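PDB 3MYR: nickel-dependent hydrogenase large subunit from Allochromatium vinosum, which forms the nickel-iron-bearing large subunit of a heterodimeric [NiFe] hydrogenase that oxidises hydrogen and passes the electrons to an acceptor. Local coordinates for residues B[318-327]-B[340-348]; B[328-339]-B[349-359]. All blocks are in the same frame, centred on the assembly; numbering follows the deposited sequence.

Interaction 1. Residues B[318-327]-B[340-348]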
loop_
_atom_site.group_PDB
_atom_site.type_symbol
_atom_site.label_atom_id
_atom_site.label_comp_id
_atom_site.label_asym_id
_atom_site.label_seq_id
_atom_site.Cartn_x
_atom_site.Cartn_y
_atom_site.Cartn_z
ATOM N N LEU B 318 -22.290 11.213 -1.376
ATOM C CA LEU B 318 -21.133 11.226 -2.270
ATOM C C LEU B 318 -21.279 12.091 -3.514
ATOM O O LEU B 318 -20.291 12.414 -4.219
ATOM C CB LEU B 318 -20.747 9.785 -2.611
ATOM C CG LEU B 318 -20.274 9.285 -1.249
ATOM C CD1 LEU B 318 -20.938 8.003 -0.911
ATOM C CD2 LEU B 318 -18.761 9.218 -1.219
ATOM N N GLU B 319 -22.505 12.522 -3.771
ATOM C CA GLU B 319 -22.745 13.251 -4.993
ATOM C C GLU B 319 -23.154 14.713 -4.871
ATOM O O GLU B 319 -23.159 15.402 -5.873
ATOM C CB GLU B 319 -23.743 12.513 -5.851
ATOM C CG GLU B 319 -23.198 11.087 -6.105
ATOM C CD GLU B 319 -23.899 10.402 -7.204
ATOM O OE1 GLU B 319 -23.335 10.231 -8.317
ATOM O OE2 GLU B 319 -25.062 10.066 -6.952
ATOM N N ALA B 320 -23.473 15.163 -3.656
ATOM C CA ALA B 320 -23.825 16.541 -3.374
ATOM C C ALA B 320 -22.567 17.399 -3.562
ATOM O O ALA B 320 -21.576 17.186 -2.854
ATOM C CB ALA B 320 -24.337 16.657 -1.928
ATOM N N THR B 321 -22.626 18.394 -4.473
ATOM C CA THR B 321 -21.432 19.100 -4.927
ATOM C C THR B 321 -20.963 20.088 -3.868
ATOM O O THR B 321 -19.806 20.511 -3.880
ATOM C CB THR B 321 -21.634 19.846 -6.254
ATOM O OG1 THR B 321 -22.614 20.837 -6.027
ATOM C CG2 THR B 321 -22.222 18.940 -7.351
ATOM N N GLY B 322 -21.799 20.378 -2.886
ATOM C CA GLY B 322 -21.374 21.197 -1.747
ATOM C C GLY B 322 -20.911 20.377 -0.555
ATOM O O GLY B 322 -20.676 20.911 0.544
ATOM N N GLU B 323 -20.812 19.067 -0.705
ATOM C CA GLU B 323 -20.498 18.322 0.483
ATOM C C GLU B 323 -18.996 17.894 0.562
ATOM O O GLU B 323 -18.199 18.502 1.324
ATOM C CB GLU B 323 -21.529 17.208 0.679
ATOM C CG GLU B 323 -21.108 16.079 1.628
ATOM C CD GLU B 323 -22.306 15.223 2.100
ATOM O OE1 GLU B 323 -22.077 14.142 2.643
ATOM O OE2 GLU B 323 -23.472 15.653 1.930
ATOM N N ILE B 324 -18.594 16.945 -0.267
ATOM C CA ILE B 324 -17.158 16.594 -0.391
ATOM C C ILE B 324 -16.524 17.499 -1.438
ATOM O O ILE B 324 -16.947 17.484 -2.610
ATOM C CB ILE B 324 -16.952 15.164 -0.832
ATOM C CG1 ILE B 324 -17.414 14.221 0.292
ATOM C CG2 ILE B 324 -15.449 14.902 -1.157
ATOM C CD1 ILE B 324 -17.591 12.795 -0.110
ATOM N N GLN B 325 -15.516 18.260 -1.019
ATOM C CA GLN B 325 -14.799 19.105 -1.967
ATOM C C GLN B 325 -13.342 19.057 -1.678
ATOM O O GLN B 325 -12.981 18.933 -0.515
ATOM C CB GLN B 325 -15.221 20.591 -1.817
ATOM C CG GLN B 325 -16.716 20.849 -1.901
ATOM C CD GLN B 325 -17.064 22.307 -1.576
ATOM O OE1 GLN B 325 -17.452 23.009 -2.455
ATOM N NE2 GLN B 325 -16.955 22.732 -0.299
ATOM N N GLU B 326 -12.516 19.290 -2.694
ATOM C CA GLU B 326 -11.090 19.374 -2.438
ATOM C C GLU B 326 -10.609 20.779 -2.717
ATOM O O GLU B 326 -10.946 21.371 -3.792
ATOM C CB GLU B 326 -10.317 18.409 -3.330
ATOM C CG GLU B 326 -10.614 16.924 -3.033
ATOM C CD GLU B 326 -9.841 15.977 -3.938
ATOM O OE1 GLU B 326 -8.908 15.325 -3.395
ATOM O OE2 GLU B 326 -10.165 15.872 -5.163
ATOM N N PHE B 327 -9.789 21.260 -1.794
ATOM C CA PHE B 327 -9.269 22.634 -1.844
ATOM C C PHE B 327 -7.779 22.576 -2.131
ATOM O O PHE B 327 -7.107 21.533 -1.885
ATOM C CB PHE B 327 -9.530 23.362 -0.509
ATOM C CG PHE B 327 -10.972 23.735 -0.299
ATOM C CD1 PHE B 327 -11.444 25.030 -0.656
ATOM C CD2 PHE B 327 -11.868 22.829 0.249
ATOM C CE1 PHE B 327 -12.812 25.398 -0.425
ATOM C CE2 PHE B 327 -13.229 23.168 0.481
ATOM C CZ PHE B 327 -13.711 24.472 0.139
ATOM N N ASP B 340 -8.896 29.489 -4.642
ATOM C CA ASP B 340 -9.569 29.554 -3.352
ATOM C C ASP B 340 -10.888 28.744 -3.325
ATOM O O ASP B 340 -11.488 28.606 -2.282
ATOM C CB ASP B 340 -9.799 31.032 -2.953
ATOM C CG ASP B 340 -10.724 31.794 -3.959
ATOM O OD1 ASP B 340 -11.277 32.871 -3.567
ATOM O OD2 ASP B 340 -10.861 31.374 -5.152
ATOM N N ARG B 341 -11.318 28.186 -4.454
ATOM C CA ARG B 341 -12.560 27.431 -4.503
ATOM C C ARG B 341 -12.352 25.957 -4.206
ATOM O O ARG B 341 -11.272 25.423 -4.432
ATOM C CB ARG B 341 -13.140 27.513 -5.897
ATOM C CG ARG B 341 -13.375 28.941 -6.414
ATOM C CD ARG B 341 -14.313 29.714 -5.536
ATOM N NE ARG B 341 -15.688 29.507 -5.994
ATOM C CZ ARG B 341 -16.745 30.217 -5.572
ATOM N NH1 ARG B 341 -17.960 29.953 -6.062
ATOM N NH2 ARG B 341 -16.592 31.184 -4.652
ATOM N N GLY B 342 -13.382 25.290 -3.692
ATOM C CA GLY B 342 -13.305 23.856 -3.428
ATOM C C GLY B 342 -13.973 23.185 -4.628
ATOM O O GLY B 342 -14.948 23.714 -5.146
ATOM N N LEU B 343 -13.436 22.069 -5.135
ATOM C CA LEU B 343 -14.122 21.333 -6.220
ATOM C C LEU B 343 -14.646 19.998 -5.744
ATOM O O LEU B 343 -13.862 19.207 -5.191
ATOM C CB LEU B 343 -13.183 21.113 -7.415
ATOM C CG LEU B 343 -12.917 22.403 -8.203
ATOM C CD1 LEU B 343 -11.838 22.169 -9.274
ATOM C CD2 LEU B 343 -14.259 23.111 -8.812
ATOM N N HIS B 344 -15.933 19.715 -5.988
ATOM C CA HIS B 344 -16.463 18.350 -5.830
ATOM C C HIS B 344 -15.766 17.454 -6.893
ATOM O O HIS B 344 -15.463 17.937 -7.975
ATOM C CB HIS B 344 -18.006 18.313 -6.055
ATOM C CG HIS B 344 -18.584 16.942 -5.925
ATOM N ND1 HIS B 344 -18.958 16.414 -4.710
ATOM C CD2 HIS B 344 -18.670 15.929 -6.812
ATOM C CE1 HIS B 344 -19.331 15.159 -4.873
ATOM N NE2 HIS B 344 -19.145 14.835 -6.132
ATOM N N PRO B 345 -15.485 16.167 -6.578
ATOM C CA PRO B 345 -14.653 15.343 -7.479
ATOM C C PRO B 345 -15.249 15.079 -8.874
ATOM O O PRO B 345 -14.498 14.787 -9.795
ATOM C CB PRO B 345 -14.482 14.013 -6.698
ATOM C CG PRO B 345 -14.758 14.361 -5.296
ATOM C CD PRO B 345 -15.794 15.455 -5.329
ATOM N N TYR B 346 -16.567 15.177 -9.069
ATOM C CA TYR B 346 -17.037 15.095 -10.444
ATOM C C TYR B 346 -16.527 16.240 -11.291
ATOM O O TYR B 346 -16.482 16.119 -12.520
ATOM C CB TYR B 346 -18.580 15.069 -10.575
ATOM C CG TYR B 346 -19.233 13.727 -10.255
ATOM C CD1 TYR B 346 -20.388 13.676 -9.426
ATOM C CD2 TYR B 346 -18.724 12.521 -10.784
ATOM C CE1 TYR B 346 -21.056 12.489 -9.203
ATOM C CE2 TYR B 346 -19.410 11.287 -10.555
ATOM C CZ TYR B 346 -20.535 11.298 -9.758
ATOM O OH TYR B 346 -21.194 10.145 -9.536
ATOM N N GLU B 347 -16.128 17.328 -10.635
ATOM C CA GLU B 347 -15.618 18.525 -11.326
ATOM C C GLU B 347 -14.149 18.797 -10.951
ATOM O O GLU B 347 -13.625 19.897 -11.182
ATOM C CB GLU B 347 -16.459 19.721 -10.928
ATOM C CG GLU B 347 -17.882 19.568 -11.412
ATOM C CD GLU B 347 -18.819 20.602 -10.777
ATOM O OE1 GLU B 347 -19.476 21.331 -11.557
ATOM O OE2 GLU B 347 -18.897 20.679 -9.504
ATOM N N GLY B 348 -13.474 17.764 -10.453
ATOM C CA GLY B 348 -12.099 17.914 -9.926
ATOM C C GLY B 348 -11.181 18.319 -11.039
ATOM O O GLY B 348 -11.448 18.011 -12.198
HETATM O O HOH W 1 -11.924 17.348 -6.535
#
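A single antiparallel beta bridge joins Glu-326, on strand 324-327, to Leu-343 in the loop that follows. It is a hydrogen-bonded pair. Glu-326 N donates to Leu-343 O at 2.8 Å, and Leu-343 N returns a bond to Glu-326 O at 2.9 Å. One edge of the strand pairs with strand 378-381; residues 342-344 lie along the opposite edge. The side chain of Glu-326 lies about 4 Å from the bound magnesium ion. A water donates to both its OE2 and Leu-343 O, tying this carboxylate back to the bridge. Beyond Leu-343, the ring of His-344 lies against the loop 318-323 and the start of the strand. Its CG is anti to the backbone N (chi1 179°), which carries the ring over to residues 318-324; ND1 there gives Ile-324 O a weak, bent bond of 3.1 Å. Leu-318 O sits at the ring edge, 3.0 Å from His-344 CE1, and Pro-345 CD lies over one face. Trp-493 also packs against this histidine. Beyond His-344, Tyr-346 OH donates a very short bond to Glu-319 OE1, which lies near the plane of the phenol ring. Before the bridge, Gly-342 CA sits over the face of Phe-327, 3.5 Å from the ring centroid in a CH-pi contact.

Interaction 2. Residues B[328-339]-B[349-359]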
loop_
_atom_site.group_PDB
_atom_site.type_symbol
_atom_site.label_atom_id
_atom_site.label_comp_id
_atom_site.label_asym_id
_atom_site.label_seq_id
_atom_site.Cartn_x
_atom_site.Cartn_y
_atom_site.Cartn_z
ATOM N N VAL B 328 -7.270 23.682 -2.686
ATOM C CA VAL B 328 -5.889 23.784 -3.070
ATOM C C VAL B 328 -5.253 25.099 -2.591
ATOM O O VAL B 328 -4.212 25.485 -3.085
ATOM C CB VAL B 328 -5.655 23.539 -4.533
ATOM C CG1 VAL B 328 -6.140 22.114 -4.921
ATOM C CG2 VAL B 328 -6.340 24.658 -5.422
ATOM N N ASN B 329 -5.854 25.736 -1.586
ATOM C CA ASN B 329 -5.315 27.014 -1.075
ATOM C C ASN B 329 -3.868 26.836 -0.627
ATOM O O ASN B 329 -3.166 27.817 -0.569
ATOM C CB ASN B 329 -6.044 27.464 0.185
ATOM C CG ASN B 329 -7.546 27.410 0.047
ATOM O OD1 ASN B 329 -8.147 26.355 0.255
ATOM N ND2 ASN B 329 -8.172 28.578 -0.201
ATOM N N HIS B 330 -3.473 25.617 -0.196
ATOM C CA HIS B 330 -2.072 25.367 0.225
ATOM C C HIS B 330 -1.475 24.116 -0.447
ATOM O O HIS B 330 -0.660 23.430 0.155
ATOM C CB HIS B 330 -1.980 25.234 1.743
ATOM C CG HIS B 330 -2.104 26.548 2.452
ATOM N ND1 HIS B 330 -3.272 26.967 3.057
ATOM C CD2 HIS B 330 -1.221 27.574 2.574
ATOM C CE1 HIS B 330 -3.080 28.169 3.592
ATOM N NE2 HIS B 330 -1.846 28.554 3.322
ATOM N N SER B 331 -1.840 23.892 -1.726
ATOM C CA SER B 331 -1.421 22.725 -2.509
ATOM C C SER B 331 -0.861 23.236 -3.827
ATOM O O SER B 331 -1.237 24.318 -4.293
ATOM C CB SER B 331 -2.617 21.805 -2.799
ATOM O OG SER B 331 -3.286 21.484 -1.568
ATOM N N TRP B 332 0.013 22.434 -4.438
ATOM C CA TRP B 332 0.706 22.819 -5.659
ATOM C C TRP B 332 -0.085 22.549 -6.936
ATOM O O TRP B 332 0.381 21.803 -7.814
ATOM C CB TRP B 332 2.056 22.128 -5.655
ATOM C CG TRP B 332 2.954 22.685 -4.596
ATOM C CD1 TRP B 332 3.168 24.009 -4.322
ATOM C CD2 TRP B 332 3.831 21.949 -3.724
ATOM N NE1 TRP B 332 4.104 24.151 -3.324
ATOM C CE2 TRP B 332 4.529 22.909 -2.927
ATOM C CE3 TRP B 332 4.150 20.587 -3.593
ATOM C CZ2 TRP B 332 5.514 22.544 -1.960
ATOM C CZ3 TRP B 332 5.126 20.202 -2.602
ATOM C CH2 TRP B 332 5.797 21.191 -1.817
ATOM N N TYR B 333 -1.275 23.154 -7.037
ATOM C CA TYR B 333 -2.212 22.905 -8.107
ATOM C C TYR B 333 -2.809 24.262 -8.530
ATOM O O TYR B 333 -2.828 25.276 -7.745
ATOM C CB TYR B 333 -3.367 21.974 -7.669
ATOM C CG TYR B 333 -2.903 20.555 -7.385
ATOM C CD1 TYR B 333 -2.569 20.161 -6.067
ATOM C CD2 TYR B 333 -2.719 19.636 -8.430
ATOM C CE1 TYR B 333 -2.085 18.887 -5.800
ATOM C CE2 TYR B 333 -2.222 18.356 -8.176
ATOM C CZ TYR B 333 -1.875 17.999 -6.858
ATOM O OH TYR B 333 -1.420 16.715 -6.555
ATOM N N GLU B 334 -3.312 24.260 -9.753
ATOM C CA GLU B 334 -4.045 25.413 -10.276
ATOM C C GLU B 334 -5.497 24.974 -10.619
ATOM O O GLU B 334 -5.723 23.927 -11.238
ATOM C CB GLU B 334 -3.285 25.898 -11.520
ATOM C CG GLU B 334 -3.513 27.318 -11.927
ATOM C CD GLU B 334 -2.781 28.327 -11.031
ATOM O OE1 GLU B 334 -3.412 29.338 -10.684
ATOM O OE2 GLU B 334 -1.584 28.133 -10.697
ATOM N N TYR B 335 -6.478 25.740 -10.152
ATOM C CA TYR B 335 -7.875 25.526 -10.507
ATOM C C TYR B 335 -8.289 26.675 -11.433
ATOM O O TYR B 335 -8.136 27.845 -11.092
ATOM C CB TYR B 335 -8.786 25.587 -9.260
ATOM C CG TYR B 335 -8.887 24.351 -8.398
ATOM C CD1 TYR B 335 -8.249 23.143 -8.753
ATOM C CD2 TYR B 335 -9.619 24.387 -7.191
ATOM C CE1 TYR B 335 -8.348 22.011 -7.936
ATOM C CE2 TYR B 335 -9.733 23.251 -6.384
ATOM C CZ TYR B 335 -9.105 22.070 -6.785
ATOM O OH TYR B 335 -9.261 20.957 -6.036
ATOM N N SER B 336 -8.900 26.339 -12.560
ATOM C CA SER B 336 -9.418 27.337 -13.490
ATOM C C SER B 336 -10.544 28.137 -12.867
ATOM O O SER B 336 -10.790 29.243 -13.293
ATOM C CB SER B 336 -9.904 26.653 -14.781
ATOM O OG SER B 336 -11.024 25.880 -14.480
ATOM N N VAL B 337 -11.211 27.620 -11.832
ATOM C CA VAL B 337 -12.266 28.424 -11.191
ATOM C C VAL B 337 -11.694 29.377 -10.148
ATOM O O VAL B 337 -12.431 30.163 -9.565
ATOM C CB VAL B 337 -13.407 27.543 -10.607
ATOM C CG1 VAL B 337 -14.131 26.738 -11.762
ATOM C CG2 VAL B 337 -12.848 26.556 -9.550
ATOM N N GLY B 338 -10.381 29.318 -9.897
ATOM C CA GLY B 338 -9.797 30.130 -8.823
ATOM C C GLY B 338 -9.298 29.240 -7.702
ATOM O O GLY B 338 -9.971 28.269 -7.332
ATOM N N ASN B 339 -8.079 29.525 -7.225
ATOM C CA ASN B 339 -7.364 28.657 -6.276
ATOM C C ASN B 339 -7.859 28.704 -4.855
ATOM O O ASN B 339 -7.346 28.022 -3.975
ATOM C CB ASN B 339 -5.872 28.953 -6.310
ATOM C CG ASN B 339 -5.266 28.626 -7.654
ATOM O OD1 ASN B 339 -5.830 27.822 -8.444
ATOM N ND2 ASN B 339 -4.182 29.338 -7.989
ATOM N N GLN B 349 -10.046 18.910 -10.684
ATOM C CA GLN B 349 -9.052 19.281 -11.703
ATOM C C GLN B 349 -7.697 18.978 -11.110
ATOM O O GLN B 349 -7.514 19.185 -9.883
ATOM C CB GLN B 349 -9.101 20.806 -11.988
ATOM C CG GLN B 349 -10.377 21.301 -12.637
ATOM C CD GLN B 349 -10.343 22.833 -12.854
ATOM O OE1 GLN B 349 -9.272 23.446 -12.999
ATOM N NE2 GLN B 349 -11.522 23.438 -12.913
ATOM N N THR B 350 -6.768 18.514 -11.959
ATOM C CA THR B 350 -5.440 18.089 -11.492
ATOM C C THR B 350 -4.430 18.729 -12.455
ATOM O O THR B 350 -4.024 18.109 -13.450
ATOM C CB THR B 350 -5.312 16.521 -11.400
ATOM O OG1 THR B 350 -6.361 16.018 -10.552
ATOM C CG2 THR B 350 -3.996 16.127 -10.756
ATOM N N ASN B 351 -4.196 20.031 -12.246
ATOM C CA ASN B 351 -3.244 20.779 -13.067
ATOM C C ASN B 351 -2.044 21.098 -12.156
ATOM O O ASN B 351 -2.175 21.892 -11.230
ATOM C CB ASN B 351 -3.854 22.111 -13.570
ATOM C CG ASN B 351 -5.193 21.905 -14.324
ATOM O OD1 ASN B 351 -5.250 21.141 -15.276
ATOM N ND2 ASN B 351 -6.247 22.561 -13.879
ATOM N N LEU B 352 -0.918 20.453 -12.392
ATOM C CA LEU B 352 0.233 20.523 -11.453
ATOM C C LEU B 352 0.894 21.897 -11.547
ATOM O O LEU B 352 1.221 22.321 -12.633
ATOM C CB LEU B 352 1.294 19.457 -11.787
ATOM C CG LEU B 352 0.833 17.998 -11.982
ATOM C CD1 LEU B 352 2.050 17.030 -12.015
ATOM C CD2 LEU B 352 -0.035 17.614 -10.825
ATOM N N GLU B 353 1.115 22.573 -10.424
ATOM C CA GLU B 353 1.741 23.895 -10.478
ATOM C C GLU B 353 2.633 24.132 -9.249
ATOM O O GLU B 353 2.184 24.581 -8.218
ATOM C CB GLU B 353 0.699 25.005 -10.630
ATOM C CG GLU B 353 1.348 26.401 -10.882
ATOM C CD GLU B 353 2.444 26.413 -11.980
ATOM O OE1 GLU B 353 2.066 26.090 -13.109
ATOM O OE2 GLU B 353 3.659 26.772 -11.759
ATOM N N TYR B 354 3.874 23.722 -9.350
ATOM C CA TYR B 354 4.814 23.873 -8.264
ATOM C C TYR B 354 5.274 25.326 -8.124
ATOM O O TYR B 354 5.130 25.911 -7.068
ATOM C CB TYR B 354 5.999 22.902 -8.496
ATOM C CG TYR B 354 6.938 22.735 -7.306
ATOM C CD1 TYR B 354 8.215 23.326 -7.304
ATOM C CD2 TYR B 354 6.541 21.985 -6.182
ATOM C CE1 TYR B 354 9.081 23.138 -6.239
ATOM C CE2 TYR B 354 7.383 21.829 -5.090
ATOM C CZ TYR B 354 8.651 22.405 -5.139
ATOM O OH TYR B 354 9.458 22.212 -4.058
ATOM N N ASP B 355 5.814 25.897 -9.199
ATOM C CA ASP B 355 6.485 27.193 -9.139
ATOM C C ASP B 355 5.519 28.293 -8.748
ATOM O O ASP B 355 5.794 29.062 -7.820
ATOM C CB ASP B 355 7.124 27.536 -10.508
ATOM C CG ASP B 355 8.319 26.626 -10.834
ATOM O OD1 ASP B 355 8.766 25.815 -9.977
ATOM O OD2 ASP B 355 8.883 26.768 -11.920
ATOM N N ARG B 356 4.403 28.380 -9.454
ATOM C CA ARG B 356 3.498 29.513 -9.256
ATOM C C ARG B 356 2.721 29.414 -7.969
ATOM O O ARG B 356 2.122 30.398 -7.543
ATOM C CB ARG B 356 2.590 29.737 -10.458
ATOM C CG ARG B 356 3.378 30.443 -11.599
ATOM C CD ARG B 356 2.679 30.425 -12.975
ATOM N NE ARG B 356 1.432 31.193 -12.974
ATOM C CZ ARG B 356 0.216 30.649 -13.081
ATOM N NH1 ARG B 356 0.072 29.322 -13.212
ATOM N NH2 ARG B 356 -0.865 31.435 -13.058
ATOM N N ARG B 357 2.768 28.253 -7.320
ATOM C CA ARG B 357 2.093 28.107 -6.041
ATOM C C ARG B 357 3.092 28.133 -4.903
ATOM O O ARG B 357 2.781 27.705 -3.800
ATOM C CB ARG B 357 1.221 26.837 -6.010
ATOM C CG ARG B 357 -0.004 26.895 -6.993
ATOM C CD ARG B 357 -0.835 28.182 -6.808
ATOM N NE ARG B 357 -1.220 28.337 -5.400
ATOM C CZ ARG B 357 -2.177 27.634 -4.789
ATOM N NH1 ARG B 357 -2.881 26.708 -5.446
ATOM N NH2 ARG B 357 -2.435 27.874 -3.515
ATOM N N GLY B 358 4.317 28.576 -5.176
ATOM C CA GLY B 358 5.287 28.809 -4.085
ATOM C C GLY B 358 6.152 27.608 -3.758
ATOM O O GLY B 358 6.878 27.621 -2.735
ATOM N N GLY B 359 6.097 26.551 -4.576
ATOM C CA GLY B 359 6.989 25.391 -4.364
ATOM C C GLY B 359 8.458 25.887 -4.361
ATOM O O GLY B 359 8.851 26.680 -5.218
HETATM O O HOH W 2 -5.647 21.378 -10.115
HETATM O O HOH W 3 -9.958 18.735 -7.695
#
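Two nitrogens of one arginine converge on a single carbonyl: Arg-357 NH1 and NH2 both donate to Val-328 O, each at 3.0 Å. The oxygen lies in the guanidinium plane. NH1 also donates to Tyr-333 O at 2.7 Å. Ser-331 O stands over one face of the guanidinium without a hydrogen bond to NH1. The side chain bends at chi2 and chi3 (-51° and -53°), which tucks the guanidinium among the carbonyls of residues 328-333. NH2 has a salt bridge to Asp-371. Replacing Arg-357 by alanine is likely to leave Val-328 O and Tyr-333 O without these donors and to cost Asp-371 a cationic partner. The contact joins two parts of the loop between strands 324-327 and 378-381, and Thr-350 OG1 is hydrogen-bonded to the magnesium ligand Glu-42. Tyr-354 turns its ring edge to the face of Trp-332, with planes at 61°. The backbones are bridged at Tyr-333 and Leu-352. Asn-351 ND2 donates to Glu-334 O at 3.0 Å. Gln-349 uses both ends of its amide: OE1 takes Ser-336 N at 2.9 Å, and NE2 donates to Ser-336 OG. Glu-334 OE2 lies 3.2 Å from Arg-356 NH1, well out of the guanidinium plane. That pairing is therefore electrostatic, whereas directed N-H bonds from Arg-357 fix the loop carbonyls.

Overall arrangement
The segments alternate along the chain: 318-327, 328-339, 340-348, then 349-359. Interaction 1 pairs the first and third, interaction 2 the second and fourth. Their centres are 15 Å apart. Segment 318-327 ends in strand 324-327; the other three segments lie in the long loop between it and strand 378-381, its partner in a two-stranded antiparallel sheet. Tyr-335 connects the two contacts, its OH probably hydrogen-bonded to Glu-326 O and its ring packed on Leu-343. Both contacts also border the magnesium site: Glu-326 lies close to the ion, and Thr-350 OG1 is hydrogen-bonded to the magnesium ligand Glu-42. Interaction 2 reaches further outward, where Leu-352 and Tyr-354 pack on the small subunit. The loop thus spans from metal site to subunit interface.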